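Local coordinates for protein beta-galactosidase (Bacillus circulans subsp. alkalophilus, PDB 3TTY) that removes terminal galactose from beta-galactosides by hydrolysis, working as a glycoside hydrolase with a TIM-barrel catalytic domain and assembling from three chains, at residues N16-D21 with D63-R68; E26-M31 with A360-V365; A35-A40 with F345-S350. All coordinates share one frame; numbering follows the deposited sequence.

Interaction 1: residues N16-D21 with D63-R68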
# COMPACT_ATOMS: atom_id res chain seq x y z
N ASN A 16 13.88 -14.65 -31.63
CA ASN A 16 14.73 -15.37 -30.68
C ASN A 16 14.81 -16.87 -30.94
O ASN A 16 14.42 -17.68 -30.10
CB ASN A 16 14.24 -15.10 -29.27
CG ASN A 16 14.24 -13.63 -28.94
OD1 ASN A 16 15.29 -13.03 -28.80
ND2 ASN A 16 13.05 -13.03 -28.83
N PRO A 17 15.33 -17.24 -32.11
CA PRO A 17 15.40 -18.64 -32.53
C PRO A 17 16.30 -19.45 -31.61
O PRO A 17 16.15 -20.67 -31.57
CB PRO A 17 16.00 -18.55 -33.93
CG PRO A 17 16.77 -17.25 -33.93
CD PRO A 17 15.93 -16.33 -33.10
N GLU A 18 17.21 -18.80 -30.88
CA GLU A 18 18.06 -19.55 -29.96
C GLU A 18 17.27 -20.17 -28.80
O GLU A 18 17.80 -20.97 -28.03
CB GLU A 18 19.25 -18.70 -29.45
CG GLU A 18 18.87 -17.47 -28.59
CD GLU A 18 18.63 -16.22 -29.43
OE1 GLU A 18 19.20 -15.16 -29.07
OE2 GLU A 18 17.90 -16.29 -30.44
N GLN A 19 15.99 -19.80 -28.68
CA GLN A 19 15.07 -20.45 -27.73
C GLN A 19 14.47 -21.70 -28.37
O GLN A 19 13.78 -22.48 -27.70
CB GLN A 19 13.93 -19.49 -27.33
CG GLN A 19 14.38 -18.21 -26.62
CD GLN A 19 13.24 -17.23 -26.33
OE1 GLN A 19 12.06 -17.50 -26.63
NE2 GLN A 19 13.59 -16.07 -25.75
N TRP A 20 14.72 -21.89 -29.66
CA TRP A 20 14.05 -22.94 -30.41
C TRP A 20 15.03 -23.94 -31.02
O TRP A 20 15.91 -24.42 -30.34
CB TRP A 20 13.13 -22.33 -31.46
CG TRP A 20 12.04 -21.57 -30.84
CD1 TRP A 20 12.07 -20.26 -30.41
CD2 TRP A 20 10.74 -22.07 -30.50
NE1 TRP A 20 10.86 -19.92 -29.85
CE2 TRP A 20 10.03 -21.02 -29.89
CE3 TRP A 20 10.11 -23.31 -30.67
CZ2 TRP A 20 8.71 -21.16 -29.45
CZ3 TRP A 20 8.80 -23.46 -30.22
CH2 TRP A 20 8.12 -22.39 -29.62
N ASP A 21 14.86 -24.26 -32.30
CA ASP A 21 15.78 -25.15 -33.01
C ASP A 21 15.67 -24.89 -34.51
O ASP A 21 14.96 -23.97 -34.93
CB ASP A 21 15.54 -26.62 -32.66
CG ASP A 21 14.14 -27.11 -33.03
OD1 ASP A 21 13.75 -28.23 -32.61
OD2 ASP A 21 13.41 -26.38 -33.74
N ASP A 63 26.12 -17.03 -36.07
CA ASP A 63 26.45 -17.12 -37.50
C ASP A 63 25.32 -17.79 -38.28
O ASP A 63 24.90 -17.30 -39.32
CB ASP A 63 27.74 -17.93 -37.73
CG ASP A 63 28.98 -17.24 -37.21
OD1 ASP A 63 28.89 -16.08 -36.77
OD2 ASP A 63 30.06 -17.87 -37.25
N ASP A 64 24.84 -18.92 -37.76
CA ASP A 64 23.83 -19.71 -38.45
C ASP A 64 22.51 -19.00 -38.57
O ASP A 64 21.86 -19.05 -39.62
CB ASP A 64 23.63 -21.04 -37.75
CG ASP A 64 24.53 -22.11 -38.30
OD1 ASP A 64 25.61 -21.76 -38.85
OD2 ASP A 64 24.15 -23.30 -38.19
N ILE A 65 22.10 -18.36 -37.48
CA ILE A 65 20.88 -17.58 -37.49
C ILE A 65 20.95 -16.48 -38.54
O ILE A 65 20.02 -16.28 -39.32
CB ILE A 65 20.61 -17.00 -36.10
CG1 ILE A 65 20.09 -18.11 -35.19
CG2 ILE A 65 19.61 -15.86 -36.18
CD1 ILE A 65 20.34 -17.84 -33.72
N ILE A 66 22.06 -15.76 -38.57
CA ILE A 66 22.23 -14.64 -39.49
C ILE A 66 22.27 -15.13 -40.95
O ILE A 66 21.67 -14.52 -41.84
CB ILE A 66 23.49 -13.82 -39.15
CG1 ILE A 66 23.26 -13.04 -37.86
CG2 ILE A 66 23.82 -12.86 -40.27
CD1 ILE A 66 24.51 -12.42 -37.30
N GLU A 67 22.97 -16.24 -41.17
CA GLU A 67 23.07 -16.82 -42.50
C GLU A 67 21.69 -17.23 -42.99
O GLU A 67 21.28 -16.89 -44.10
CB GLU A 67 24.05 -18.00 -42.50
CG GLU A 67 24.38 -18.55 -43.88
CD GLU A 67 24.90 -17.49 -44.84
OE1 GLU A 67 25.42 -16.44 -44.37
OE2 GLU A 67 24.77 -17.69 -46.07
N ARG A 68 20.95 -17.95 -42.15
CA ARG A 68 19.63 -18.42 -42.54
C ARG A 68 18.69 -17.30 -42.97
O ARG A 68 17.99 -17.42 -43.98
CB ARG A 68 18.97 -19.24 -41.42
CG ARG A 68 17.62 -19.84 -41.85
CD ARG A 68 17.83 -20.82 -43.02
NE ARG A 68 16.58 -21.31 -43.61
CZ ARG A 68 15.90 -20.70 -44.58
NH1 ARG A 68 16.33 -19.54 -45.08
NH2 ARG A 68 14.79 -21.24 -45.05
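P17 and I65 make a small, buried, mainly apolar contact on the outside of the TIM barrel, where the loop following the first barrel strand, 10-14, meets the helix that follows the second, 60-71. No hydrogen bond crosses between 16-21 and 63-68, so the fit of two side chains carries the contact. P17 opens a short 3-10 turn, a place that suits proline because its ring fixes the backbone near the required phi. The turn is closed by W20 N bonding to P17 O at 2.7 Å, and the pyrrolidine ring of P17 points toward the helix, CG nearest. I65 answers with a branched side chain: its CG1 lies beside the backbone N (chi1 -75°), which sends CD1 out toward the loop while CG2 stands next to it. E18 borders the same methyl, its backbone N being 4.3 Å from I65 CD1; its carboxylate is turned to another task, with OE1 hydrogen-bonded to S46 OG. M25 of helix 22-35 touches both P17 and I65 and so completes the apolar patch. Polar residues tie its surroundings together: K22 pairs with D64, and D21 is the N-cap of helix 22-35, its OD2 accepting from T24 N. The far end of the loop faces a neighbouring subunit, where W20 packs on L499 of that chain. Isoleucine suits the centre of the patch because its branch sets CG1, CG2 and CD1 round a single ring carbon, and the nearest approach is that of P17 CG to I65 CD1, at 3.6 Å.

Interaction 2: residues E26-M31 with A360-V365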
# COMPACT_ATOMS: atom_id res chain seq x y z
N GLU A 26 12.80 -23.13 -39.83
CA GLU A 26 12.26 -23.30 -41.18
C GLU A 26 10.80 -22.82 -41.26
O GLU A 26 10.41 -22.16 -42.22
CB GLU A 26 12.38 -24.74 -41.67
CG GLU A 26 13.81 -25.19 -41.94
CD GLU A 26 14.53 -24.28 -42.92
OE1 GLU A 26 15.63 -23.78 -42.58
OE2 GLU A 26 14.00 -24.07 -44.04
N GLU A 27 10.01 -23.15 -40.25
CA GLU A 27 8.64 -22.65 -40.19
C GLU A 27 8.61 -21.12 -40.03
O GLU A 27 7.76 -20.46 -40.61
CB GLU A 27 7.85 -23.33 -39.08
CG GLU A 27 7.32 -24.70 -39.46
CD GLU A 27 6.53 -24.66 -40.76
OE1 GLU A 27 7.06 -25.14 -41.78
OE2 GLU A 27 5.39 -24.14 -40.76
N ASP A 28 9.53 -20.57 -39.24
CA ASP A 28 9.59 -19.11 -39.09
C ASP A 28 9.78 -18.43 -40.44
O ASP A 28 9.02 -17.55 -40.80
CB ASP A 28 10.72 -18.67 -38.14
CG ASP A 28 10.56 -19.22 -36.74
OD1 ASP A 28 9.42 -19.48 -36.30
OD2 ASP A 28 11.60 -19.38 -36.06
N MET A 29 10.81 -18.85 -41.19
CA MET A 29 11.10 -18.25 -42.50
C MET A 29 9.87 -18.33 -43.39
O MET A 29 9.51 -17.35 -44.05
CB MET A 29 12.28 -18.94 -43.20
CG MET A 29 13.63 -18.85 -42.49
SD MET A 29 14.07 -17.17 -41.96
CE MET A 29 13.67 -17.28 -40.21
N ARG A 30 9.24 -19.50 -43.42
CA ARG A 30 8.08 -19.72 -44.27
C ARG A 30 6.97 -18.73 -43.90
O ARG A 30 6.41 -18.07 -44.76
CB ARG A 30 7.58 -21.17 -44.20
CG ARG A 30 6.37 -21.45 -45.09
CD ARG A 30 5.80 -22.88 -44.93
NE ARG A 30 5.16 -23.06 -43.63
CZ ARG A 30 3.93 -22.63 -43.34
NH1 ARG A 30 3.21 -21.99 -44.25
NH2 ARG A 30 3.44 -22.83 -42.13
N MET A 31 6.66 -18.64 -42.61
CA MET A 31 5.61 -17.73 -42.14
C MET A 31 5.99 -16.24 -42.26
O MET A 31 5.13 -15.41 -42.56
CB MET A 31 5.14 -18.10 -40.72
CG MET A 31 4.23 -19.36 -40.71
SD MET A 31 3.62 -19.98 -39.12
CE MET A 31 4.97 -21.05 -38.63
N ALA A 360 2.57 -12.58 -30.08
CA ALA A 360 3.60 -12.66 -31.11
C ALA A 360 2.92 -12.90 -32.46
O ALA A 360 1.74 -13.23 -32.51
CB ALA A 360 4.58 -13.77 -30.81
N VAL A 361 3.66 -12.72 -33.54
CA VAL A 361 3.13 -13.00 -34.86
C VAL A 361 2.81 -14.49 -35.01
O VAL A 361 1.72 -14.86 -35.45
CB VAL A 361 4.10 -12.55 -35.95
CG1 VAL A 361 3.61 -13.02 -37.31
CG2 VAL A 361 4.25 -11.03 -35.89
N ILE A 362 3.75 -15.34 -34.61
CA ILE A 362 3.52 -16.78 -34.54
C ILE A 362 3.36 -17.21 -33.08
O ILE A 362 4.24 -16.95 -32.24
CB ILE A 362 4.69 -17.56 -35.14
CG1 ILE A 362 4.94 -17.12 -36.59
CG2 ILE A 362 4.44 -19.07 -35.04
CD1 ILE A 362 6.27 -17.62 -37.13
N GLU A 363 2.26 -17.89 -32.77
CA GLU A 363 1.93 -18.12 -31.37
C GLU A 363 1.97 -19.59 -30.99
O GLU A 363 2.61 -20.38 -31.69
CB GLU A 363 0.65 -17.35 -31.00
CG GLU A 363 0.90 -15.84 -31.17
CD GLU A 363 -0.25 -14.94 -30.78
OE1 GLU A 363 -0.12 -14.19 -29.78
OE2 GLU A 363 -1.28 -14.92 -31.50
N HIS A 364 1.37 -19.97 -29.86
CA HIS A 364 1.60 -21.31 -29.33
C HIS A 364 1.04 -22.42 -30.23
O HIS A 364 1.57 -23.52 -30.24
CB HIS A 364 1.11 -21.45 -27.88
CG HIS A 364 1.89 -20.62 -26.90
ND1 HIS A 364 1.29 -19.97 -25.84
CD2 HIS A 364 3.20 -20.31 -26.84
CE1 HIS A 364 2.21 -19.31 -25.16
NE2 HIS A 364 3.38 -19.50 -25.75
N VAL A 365 -0.01 -22.11 -30.98
CA VAL A 365 -0.55 -23.05 -31.97
C VAL A 365 0.49 -23.39 -33.03
O VAL A 365 0.44 -24.46 -33.62
CB VAL A 365 -1.73 -22.48 -32.76
CG1 VAL A 365 -2.66 -23.63 -33.17
CG2 VAL A 365 -2.46 -21.43 -31.95
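I362 pushes its side chain from the loop after the last barrel strand onto helix 22-35, where M31 and D28 receive it. The two residues stand three apart in the helix and thus on one face. I362 CD1 enters between them, 3.8 Å from M31 CB and equally 3.8 Å from D28 OD1. M31 does more than offer its CB: the extended chi2 carries SD out alongside I362, and the bend at chi3 (-87°) turns the CE methyl back over it. SD then comes within 4.0 Å of I362 CG1, while M31 CE lies 4.1 Å from I362 CG2. Flexible methionine suits this place because it can mould itself along a rigid beta-branched partner. F373 of helix 371-386 packs on M31 as well.

The next shell is polar. Both carboxylate oxygens of D28 are engaged, OD1 in a salt bridge with R348, OD2 in a hydrogen bond with the hydroxyl of Y15. Backbone hydrogen bonds to L347 and R349 fix I362, and A360 N donates to E363 OE1 at 3.1 Å, from above the carboxylate plane. E363 OE1 also pairs with R349. On the helix, R30 grips E27 one turn back, side-on: NH2 and NE both reach OE2, with NH2 at 2.7 Å from E27 OE2 on its syn lone pair and the oxygen lying in the guanidinium plane. R30 NH1 turns instead to E368. Farther along the loop, H364 reaches Y502 of a neighbouring subunit.

The isoleucine methyl thus meets D28 only by van der Waals contact. Since that buried carboxylate has a guanidinium and a hydroxyl as partners, it probably stays ionised, its charge balanced by R348 rather than set bare against hydrocarbon.

Interaction 3: residues A35-A40 with F345-S350. With GLA (alpha-D-galactopyranose), chain H.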
# COMPACT_ATOMS: atom_id res chain seq x y z
N ALA A 35 3.88 -13.33 -44.24
CA ALA A 35 3.44 -12.11 -43.56
C ALA A 35 4.13 -10.84 -44.06
O ALA A 35 3.80 -9.74 -43.62
CB ALA A 35 3.58 -12.24 -42.05
N GLY A 36 5.09 -11.00 -44.99
CA GLY A 36 5.83 -9.87 -45.51
C GLY A 36 6.74 -9.24 -44.45
O GLY A 36 6.97 -8.03 -44.46
N ILE A 37 7.24 -10.07 -43.54
CA ILE A 37 8.20 -9.65 -42.53
C ILE A 37 9.61 -9.67 -43.11
O ILE A 37 10.06 -10.71 -43.60
CB ILE A 37 8.11 -10.54 -41.28
CG1 ILE A 37 6.94 -10.08 -40.41
CG2 ILE A 37 9.44 -10.53 -40.49
CD1 ILE A 37 6.42 -11.12 -39.44
N ASP A 38 10.29 -8.53 -43.06
CA ASP A 38 11.59 -8.39 -43.71
C ASP A 38 12.71 -7.85 -42.80
O ASP A 38 13.83 -7.58 -43.27
CB ASP A 38 11.47 -7.55 -45.00
CG ASP A 38 10.72 -6.24 -44.79
OD1 ASP A 38 10.55 -5.81 -43.63
OD2 ASP A 38 10.31 -5.62 -45.80
N VAL A 39 12.42 -7.71 -41.51
CA VAL A 39 13.46 -7.34 -40.55
C VAL A 39 13.39 -8.16 -39.26
O VAL A 39 12.31 -8.42 -38.73
CB VAL A 39 13.45 -5.82 -40.25
CG1 VAL A 39 12.19 -5.42 -39.50
CG2 VAL A 39 14.70 -5.43 -39.47
N ALA A 40 14.54 -8.58 -38.77
CA ALA A 40 14.61 -9.34 -37.54
C ALA A 40 15.56 -8.64 -36.58
O ALA A 40 16.66 -8.22 -36.98
CB ALA A 40 15.07 -10.79 -37.80
N PHE A 345 7.43 -6.70 -30.69
CA PHE A 345 7.84 -7.80 -29.83
C PHE A 345 6.64 -8.75 -29.77
O PHE A 345 5.53 -8.31 -29.47
CB PHE A 345 8.21 -7.34 -28.41
CG PHE A 345 8.75 -8.46 -27.55
CD1 PHE A 345 10.11 -8.71 -27.49
CD2 PHE A 345 7.89 -9.28 -26.83
CE1 PHE A 345 10.62 -9.75 -26.71
CE2 PHE A 345 8.38 -10.32 -26.05
CZ PHE A 345 9.75 -10.56 -25.99
N GLN A 346 6.82 -10.04 -30.09
CA GLN A 346 7.99 -10.57 -30.78
C GLN A 346 7.46 -11.44 -31.93
O GLN A 346 6.25 -11.60 -32.08
CB GLN A 346 8.88 -11.39 -29.84
CG GLN A 346 8.15 -12.50 -29.06
CD GLN A 346 9.10 -13.35 -28.22
OE1 GLN A 346 10.20 -13.67 -28.66
NE2 GLN A 346 8.68 -13.70 -26.99
N LEU A 347 8.36 -12.02 -32.72
CA LEU A 347 7.94 -12.77 -33.91
C LEU A 347 7.37 -14.17 -33.59
O LEU A 347 6.49 -14.66 -34.31
CB LEU A 347 9.06 -12.82 -34.94
CG LEU A 347 9.51 -11.45 -35.45
CD1 LEU A 347 10.37 -11.57 -36.70
CD2 LEU A 347 8.28 -10.58 -35.73
N ARG A 348 7.84 -14.80 -32.52
CA ARG A 348 7.27 -16.08 -32.09
C ARG A 348 7.30 -16.20 -30.57
O ARG A 348 8.33 -15.97 -29.95
CB ARG A 348 7.99 -17.27 -32.74
CG ARG A 348 8.06 -18.50 -31.86
CD ARG A 348 7.59 -19.81 -32.50
NE ARG A 348 7.92 -20.03 -33.91
CZ ARG A 348 7.37 -21.02 -34.63
NH1 ARG A 348 6.51 -21.85 -34.06
NH2 ARG A 348 7.68 -21.20 -35.91
N ARG A 349 6.16 -16.57 -29.98
CA ARG A 349 5.99 -16.58 -28.53
C ARG A 349 6.99 -17.51 -27.83
O ARG A 349 7.38 -18.56 -28.34
CB ARG A 349 4.54 -16.93 -28.15
CG ARG A 349 3.59 -15.75 -28.27
CD ARG A 349 2.09 -16.08 -28.29
NE ARG A 349 1.53 -16.27 -26.98
CZ ARG A 349 0.34 -15.82 -26.56
NH1 ARG A 349 -0.47 -15.13 -27.35
NH2 ARG A 349 -0.05 -16.09 -25.33
N SER A 350 7.42 -17.06 -26.65
CA SER A 350 8.26 -17.85 -25.76
C SER A 350 7.38 -18.82 -24.98
O SER A 350 6.16 -18.77 -25.09
CB SER A 350 8.95 -16.92 -24.78
OG SER A 350 7.97 -16.13 -24.13
C1 GLA H . 9.85 -4.13 -23.66
C2 GLA H . 11.13 -4.96 -23.91
C3 GLA H . 10.86 -6.26 -24.69
C4 GLA H . 9.69 -6.96 -24.02
C5 GLA H . 8.50 -6.00 -23.93
C6 GLA H . 7.31 -6.76 -23.33
O1 GLA H . 9.28 -3.49 -24.81
O2 GLA H . 12.08 -4.19 -24.63
O3 GLA H . 11.99 -7.15 -24.66
O4 GLA H . 10.12 -7.30 -22.71
O5 GLA H . 8.83 -4.92 -23.05
O6 GLA H . 6.09 -6.04 -23.58
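Behind the galactose pocket of the TIM barrel, I37, leading into the second strand, packs against L347, just after the eighth. The two side chains run alongside one another, pointing opposite ways: I37 CG2 lies 4.0 Å from L347 CD1, and I37 CD1 lies 4.2 Å from L347 CD2. V39 O borders the same leucine methyl. Both suit the place, being buried with no polar side-chain atoms to satisfy.

F345, two residues before L347, belongs to the pocket itself. Its ring is sandwiched: galactose C4 stands 3.8 Å above the centre of one face, its C-H directed at the ring in a CH-pi contact, and Q346 CB covers the other face. The peptide bond between F345 and Q346 is cis. E307, E355, R111 and N149 hold the sugar by hydrogen bonds.

G36, with phi of 67°, closes helix 22-35 in a Schellman motif, a conformation easy for a residue without a side chain, and turns the chain into strand 39-42. L347 packs on F32 of that helix, while I37 touches Y11 of strand 10-14, so the loop leaving strand eight packs here against helix 22-35 and the start of strand two, beside strand one.

From the N terminus the chain passes through 16-21, 26-31 and 35-40, a single strand-loop-helix-strand passage that supplies the first half of every contact. Interaction 1 closes the shortest loop, returning at 63-68. Interactions 3 and 2 wait until the chain has gone round the barrel and left its eighth strand. Interaction 3 is nested inside interaction 2, whereas interaction 1 crosses both. Side chains join them: R68 bridges to E26, N16 probably bonds to Q346, and W20 makes a cation-pi contact with R348. Interaction 1 ties the loop after strand one to the helix after strand two. Interactions 2 and 3 tie the loop after strand eight to helix 22-35 and the entry of strand 39-42.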